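Local structure of dihydrocoumarin hydrolase, AncDHCH1 (Pseudomonas sp., 6C2C) at residues A[119-124]-A[224-229]; A[142-147]-A[201-206]. The protein probably hydrolyses the lactone dihydrocoumarin at a two-zinc centre, as an apparently reconstructed forerunner of methyl-parathion hydrolase in the metallo-beta-lactamase superfamily. All blocks are in the same frame, centred on the assembly; numbering follows the deposited sequence.

Interaction 1 of 2, residues A[119-124]-A[224-229]; sequences HMHPDH and LGDLIH. With ZN (zinc ion), chain D; ZN (zinc ion), chain C.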
loop_
_atom_site.group_PDB
_atom_site.type_symbol
_atom_site.label_atom_id
_atom_site.label_comp_id
_atom_site.label_asym_id
_atom_site.label_seq_id
_atom_site.Cartn_x
_atom_site.Cartn_y
_atom_site.Cartn_z
ATOM N N HIS A 119 -1.017 7.051 3.863
ATOM C CA HIS A 119 -0.349 7.536 5.058
ATOM C C HIS A 119 1.123 7.728 4.743
ATOM O O HIS A 119 1.647 7.150 3.785
ATOM C CB HIS A 119 -0.525 6.566 6.236
ATOM C CG HIS A 119 0.097 5.208 6.066
ATOM N ND1 HIS A 119 -0.245 4.332 5.043
ATOM C CD2 HIS A 119 1.023 4.567 6.825
ATOM C CE1 HIS A 119 0.451 3.208 5.176
ATOM N NE2 HIS A 119 1.208 3.298 6.271
ATOM N N MET A 120 1.791 8.564 5.548
ATOM C CA MET A 120 3.165 8.950 5.178
ATOM C C MET A 120 4.255 8.060 5.752
ATOM O O MET A 120 5.354 8.534 6.002
ATOM C CB MET A 120 3.408 10.411 5.558
ATOM C CG MET A 120 2.449 11.326 4.759
ATOM S SD MET A 120 2.847 13.077 5.075
ATOM C CE MET A 120 1.575 13.806 4.033
ATOM N N HIS A 121 4.053 6.759 5.832
ATOM C CA HIS A 121 5.148 5.856 6.097
ATOM C C HIS A 121 6.050 5.748 4.885
ATOM O O HIS A 121 5.640 6.036 3.749
ATOM C CB HIS A 121 4.591 4.489 6.508
ATOM C CG HIS A 121 4.138 4.428 7.936
ATOM N ND1 HIS A 121 3.390 3.404 8.464
ATOM C CD2 HIS A 121 4.344 5.294 8.973
ATOM C CE1 HIS A 121 3.145 3.607 9.748
ATOM N NE2 HIS A 121 3.725 4.749 10.080
ATOM N N PRO A 122 7.304 5.362 5.091
ATOM C CA PRO A 122 8.287 5.452 4.005
ATOM C C PRO A 122 7.968 4.601 2.815
ATOM O O PRO A 122 8.300 5.002 1.706
ATOM C CB PRO A 122 9.585 4.963 4.654
ATOM C CG PRO A 122 9.127 4.192 5.806
ATOM C CD PRO A 122 7.934 4.946 6.347
ATOM N N ASP A 123 7.332 3.470 3.018
ATOM C CA ASP A 123 6.983 2.548 1.942
ATOM C C ASP A 123 5.732 2.974 1.225
ATOM O O ASP A 123 5.292 2.270 0.319
ATOM C CB ASP A 123 6.803 1.133 2.486
ATOM C CG ASP A 123 5.789 1.043 3.687
ATOM O OD1 ASP A 123 5.765 1.820 4.638
ATOM O OD2 ASP A 123 5.003 0.130 3.650
ATOM N N HIS A 124 5.215 4.168 1.519
ATOM C CA HIS A 124 4.114 4.734 0.728
ATOM C C HIS A 124 4.432 6.059 0.082
ATOM O O HIS A 124 3.865 6.368 -0.992
ATOM C CB HIS A 124 2.853 4.880 1.598
ATOM C CG HIS A 124 2.471 3.544 2.212
ATOM N ND1 HIS A 124 1.465 2.738 1.725
ATOM C CD2 HIS A 124 3.079 2.844 3.202
ATOM C CE1 HIS A 124 1.450 1.596 2.404
ATOM N NE2 HIS A 124 2.442 1.640 3.300
ATOM N N LEU A 224 -7.323 0.099 0.995
ATOM C CA LEU A 224 -7.336 0.165 2.459
ATOM C C LEU A 224 -5.999 0.592 3.056
ATOM O O LEU A 224 -5.858 0.586 4.289
ATOM C CB LEU A 224 -7.667 -1.219 3.026
ATOM C CG LEU A 224 -9.039 -1.734 2.659
ATOM C CD1 LEU A 224 -9.152 -3.134 3.275
ATOM C CD2 LEU A 224 -10.133 -0.868 3.196
ATOM N N GLY A 225 -4.990 0.825 2.222
ATOM C CA GLY A 225 -3.699 1.257 2.794
ATOM C C GLY A 225 -3.144 0.169 3.688
ATOM O O GLY A 225 -3.060 -0.996 3.285
ATOM N N ASP A 226 -2.811 0.553 4.893
ATOM C CA ASP A 226 -2.288 -0.365 5.877
ATOM C C ASP A 226 -3.248 -0.795 7.034
ATOM O O ASP A 226 -2.864 -0.877 8.162
ATOM C CB ASP A 226 -1.001 0.199 6.462
ATOM C CG ASP A 226 0.199 0.088 5.531
ATOM O OD1 ASP A 226 0.068 -0.189 4.417
ATOM O OD2 ASP A 226 1.232 0.359 6.016
ATOM N N LEU A 227 -4.505 -0.947 6.694
ATOM C CA LEU A 227 -5.422 -1.544 7.674
ATOM C C LEU A 227 -5.073 -3.001 7.966
ATOM O O LEU A 227 -5.627 -3.567 8.902
ATOM C CB LEU A 227 -6.874 -1.455 7.208
ATOM C CG LEU A 227 -7.523 -0.085 7.065
ATOM C CD1 LEU A 227 -9.051 -0.131 6.940
ATOM C CD2 LEU A 227 -7.081 0.940 8.129
ATOM N N ILE A 228 -4.185 -3.639 7.192
ATOM C CA ILE A 228 -3.761 -5.005 7.493
ATOM C C ILE A 228 -2.289 -5.142 7.117
ATOM O O ILE A 228 -1.816 -4.499 6.177
ATOM C CB ILE A 228 -4.668 -6.021 6.774
ATOM C CG1 ILE A 228 -4.289 -7.491 7.087
ATOM C CG2 ILE A 228 -4.599 -5.793 5.293
ATOM C CD1 ILE A 228 -5.511 -8.467 7.091
ATOM N N HIS A 229 -1.531 -5.951 7.896
ATOM C CA HIS A 229 -0.161 -6.257 7.555
ATOM C C HIS A 229 0.114 -7.729 7.364
ATOM O O HIS A 229 1.047 -8.072 6.627
ATOM C CB HIS A 229 0.843 -5.768 8.616
ATOM C CG HIS A 229 0.959 -4.279 8.664
ATOM N ND1 HIS A 229 -0.028 -3.485 9.225
ATOM C CD2 HIS A 229 1.918 -3.443 8.196
ATOM C CE1 HIS A 229 0.339 -2.223 9.115
ATOM N NE2 HIS A 229 1.524 -2.163 8.527
HETATM ZN ZN ZN D . 2.323 1.776 7.275
HETATM ZN ZN ZN C . 2.979 0.244 4.776
HETATM O O HOH W 1 3.733 1.274 6.129
HETATM O O HOH W 2 3.154 0.169 8.580
#

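Interaction 2 of 2, residues A[142-147]-A[201-206]; sequences RADQKD and ASHGHT. With ZN (zinc ion), chain D.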
loop_
_atom_site.group_PDB
_atom_site.type_symbol
_atom_site.label_atom_id
_atom_site.label_comp_id
_atom_site.label_asym_id
_atom_site.label_seq_id
_atom_site.Cartn_x
_atom_site.Cartn_y
_atom_site.Cartn_z
ATOM N N ARG A 142 -1.964 14.495 -2.558
ATOM C CA ARG A 142 -2.942 14.785 -1.518
ATOM C C ARG A 142 -2.835 13.737 -0.433
ATOM O O ARG A 142 -2.557 12.572 -0.714
ATOM C CB ARG A 142 -4.361 14.799 -2.057
ATOM C CG ARG A 142 -4.517 15.683 -3.319
ATOM C CD ARG A 142 -5.947 16.133 -3.516
ATOM N NE ARG A 142 -6.311 17.053 -2.416
ATOM C CZ ARG A 142 -7.533 17.563 -2.324
ATOM N NH1 ARG A 142 -8.465 17.292 -3.278
ATOM N NH2 ARG A 142 -7.810 18.347 -1.299
ATOM N N ALA A 143 -3.052 14.175 0.816
ATOM C CA ALA A 143 -3.063 13.295 1.976
ATOM C C ALA A 143 -3.804 14.037 3.074
ATOM O O ALA A 143 -4.090 15.236 2.952
ATOM C CB ALA A 143 -1.633 12.971 2.436
ATOM N N ASP A 144 -4.174 13.318 4.117
ATOM C CA ASP A 144 -4.913 13.993 5.178
ATOM C C ASP A 144 -4.023 14.989 5.903
ATOM O O ASP A 144 -2.875 14.696 6.235
ATOM C CB ASP A 144 -5.446 12.963 6.171
ATOM C CG ASP A 144 -6.501 13.566 7.105
ATOM O OD1 ASP A 144 -6.112 14.129 8.139
ATOM O OD2 ASP A 144 -7.704 13.505 6.856
ATOM N N GLN A 145 -4.606 16.151 6.181
ATOM C CA GLN A 145 -3.963 17.199 6.951
ATOM C C GLN A 145 -3.366 16.703 8.262
ATOM O O GLN A 145 -2.303 17.193 8.665
ATOM C CB GLN A 145 -4.985 18.299 7.199
ATOM C CG GLN A 145 -4.312 19.511 7.899
ATOM C CD GLN A 145 -3.622 20.408 6.936
ATOM O OE1 GLN A 145 -2.384 20.618 7.037
ATOM N NE2 GLN A 145 -4.373 21.002 6.038
ATOM N N LYS A 146 -4.013 15.770 8.925
ATOM C CA LYS A 146 -3.474 15.261 10.168
ATOM C C LYS A 146 -2.187 14.448 10.021
ATOM O O LYS A 146 -1.389 14.456 10.878
ATOM C CB LYS A 146 -4.463 14.406 10.922
ATOM C CG LYS A 146 -5.613 15.149 11.510
ATOM C CD LYS A 146 -6.615 14.194 12.103
ATOM C CE LYS A 146 -7.694 15.013 12.736
ATOM N NZ LYS A 146 -7.554 14.901 14.185
ATOM N N ASP A 147 -2.047 13.777 8.882
ATOM C CA ASP A 147 -0.860 12.991 8.588
ATOM C C ASP A 147 0.257 13.955 8.212
ATOM O O ASP A 147 1.406 13.778 8.619
ATOM C CB ASP A 147 -1.127 12.015 7.443
ATOM C CG ASP A 147 -0.747 10.590 7.792
ATOM O OD1 ASP A 147 -1.013 10.165 8.936
ATOM O OD2 ASP A 147 -0.182 9.893 6.923
ATOM N N ALA A 201 -11.809 8.664 5.785
ATOM C CA ALA A 201 -10.931 8.590 6.940
ATOM C C ALA A 201 -10.920 7.211 7.582
ATOM O O ALA A 201 -11.930 6.620 7.732
ATOM C CB ALA A 201 -11.342 9.616 7.967
ATOM N N SER A 202 -9.725 6.723 7.901
ATOM C CA SER A 202 -9.529 5.423 8.533
ATOM C C SER A 202 -8.308 5.583 9.421
ATOM O O SER A 202 -7.320 4.858 9.301
ATOM C CB SER A 202 -9.290 4.340 7.483
ATOM O OG SER A 202 -8.187 4.666 6.656
ATOM N N HIS A 203 -8.403 6.557 10.318
ATOM C CA HIS A 203 -7.348 6.921 11.216
ATOM C C HIS A 203 -7.012 5.914 12.293
ATOM O O HIS A 203 -7.869 5.350 12.828
ATOM C CB HIS A 203 -7.676 8.260 11.872
ATOM C CG HIS A 203 -7.988 9.352 10.899
ATOM N ND1 HIS A 203 -8.555 10.548 11.254
ATOM C CD2 HIS A 203 -7.759 9.432 9.576
ATOM C CE1 HIS A 203 -8.676 11.300 10.175
ATOM N NE2 HIS A 203 -8.191 10.648 9.147
ATOM N N GLY A 204 -5.720 5.747 12.557
ATOM C CA GLY A 204 -5.281 4.852 13.603
ATOM C C GLY A 204 -3.886 4.373 13.330
ATOM O O GLY A 204 -3.050 4.593 14.089
ATOM N N HIS A 205 -3.702 3.685 12.222
ATOM C CA HIS A 205 -2.373 3.227 11.841
ATOM C C HIS A 205 -1.369 4.407 11.850
ATOM O O HIS A 205 -0.259 4.265 12.219
ATOM C CB HIS A 205 -2.413 2.543 10.491
ATOM C CG HIS A 205 -1.097 2.056 10.024
ATOM N ND1 HIS A 205 -0.396 1.070 10.662
ATOM C CD2 HIS A 205 -0.355 2.426 8.973
ATOM C CE1 HIS A 205 0.722 0.863 10.018
ATOM N NE2 HIS A 205 0.774 1.686 9.005
ATOM N N THR A 206 -1.875 5.533 11.364
ATOM C CA THR A 206 -1.249 6.837 11.562
ATOM C C THR A 206 -2.373 7.824 11.852
ATOM O O THR A 206 -3.525 7.551 11.528
ATOM C CB THR A 206 -0.448 7.277 10.329
ATOM O OG1 THR A 206 -1.361 7.538 9.241
ATOM C CG2 THR A 206 0.618 6.244 9.955
HETATM ZN ZN ZN D . 2.323 1.776 7.275
HETATM O O HOH W 3 -8.712 11.064 6.192
HETATM O O HOH W 1 3.733 1.274 6.129
HETATM O O HOH W 2 3.154 0.169 8.580
#

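Interaction 1 of 2, residues A[119-124]-A[224-229]
D226 reaches H119 and H124 through two zinc ions, and no direct hydrogen bond joins 119-124 to 224-229. Its OD2 is a single-atom bridge, 2.1 Å from the zinc of chain C and 2.2 Å from that of chain D. The buried side is tight. H119 arrives across D226 at about a right angle, with ring and carboxylate planes 66° apart, and sets NE2 2.1 Å from the chain D zinc. Its CG sits between the backbone N and the carbonyl carbon (chi1 64°), which turns the imidazole toward H124, so that CE1 of H119 lies 3.1 Å above the plane of the H124 ring, over its centre. H124 comes at D226 from the opposite direction, its ring turned 73° to the carboxylate, and places NE2 2.1 Å from the chain C zinc; its ND1 is hydrogen-bonded to D84, which, together with the zinc bond, should hold the ring's rotation. H121 binds the chain D zinc through ND1 at 2.3 Å. The looser side lies at D123, which is partly exposed and has a bound diethylene glycol nearby, so this is probably the side open to substrate. D123 binds the chain C zinc by OD2 at 2.3 Å, while OD1 accepts a 2.6 Å hydrogen bond from the water that bridges both metals; a second water binds the chain D zinc alone. H205 and H273 supply the remaining ligands. H119, H121, D123 and H124 spell the HxHxDH motif, which with the bridging aspartate marks the dinuclear site of the metallo-beta-lactamase fold.

Interaction 2 of 2, residues A[142-147]-A[201-206]
T206 and D147 approach each other at about a right angle, and the hydroxyl OG1 of T206 donates a 2.7 Å hydrogen bond to OD1 of D147. The donor meets the carboxylate on its syn side, 23° out of plane. OG1 lies between the T206 backbone N and carbonyl carbon (chi1 68°), a torsion that turns the hydroxyl to the D147 carboxylate in the first turn of the helix. The same OD1 also accepts from the backbone N of G208, so two donors grip it. The second pairing is looser: D144 crosses H203 near a right angle, with OD2 by the ring edge but 3.7 Å from NE2. A water closes this gap, donating to D144 OD2 at 2.7 Å and hydrogen-bonded to H203 NE2 at 3.0 Å; OD2 also accepts from the backbone N of G189. The aliphatic part of K146 also crosses the imidazole, its CD 4.0 Å from H203 CE1, while A201 CB lies over one ring face, offset toward the rim. D144 is the N-cap of helix 145-151, its OD1 accepting from K146 N at 2.8 Å. The contact joins the N-terminal turn of this helix, which follows edge strand 140-142 of the six-stranded sheet, to the loop between strands 197-201 and 210-216 of the seven-stranded sheet.

In the fold
Interaction 2 is nested within the chain loop closed by interaction 1, and their centres lie 10 Å apart. They meet at the chain D zinc: H205 NE2 binds it at 2.3 Å and comes within 3.2 Å of H119 NE2. D147 makes a second connection, its OD2 probably accepting a hydrogen bond from the backbone N of M120 at 2.7 Å, while T206 packs against H119 and H121. Interaction 2 thus supplies one first-shell ligand, H205, and, through D147 and T206, second-shell contacts that probably help to position the histidines of 119-124. Beyond the metal, H205 ND1 is held by D245. In dinuclear members of this superfamily the bridging water or hydroxide is thought to be the nucleophile.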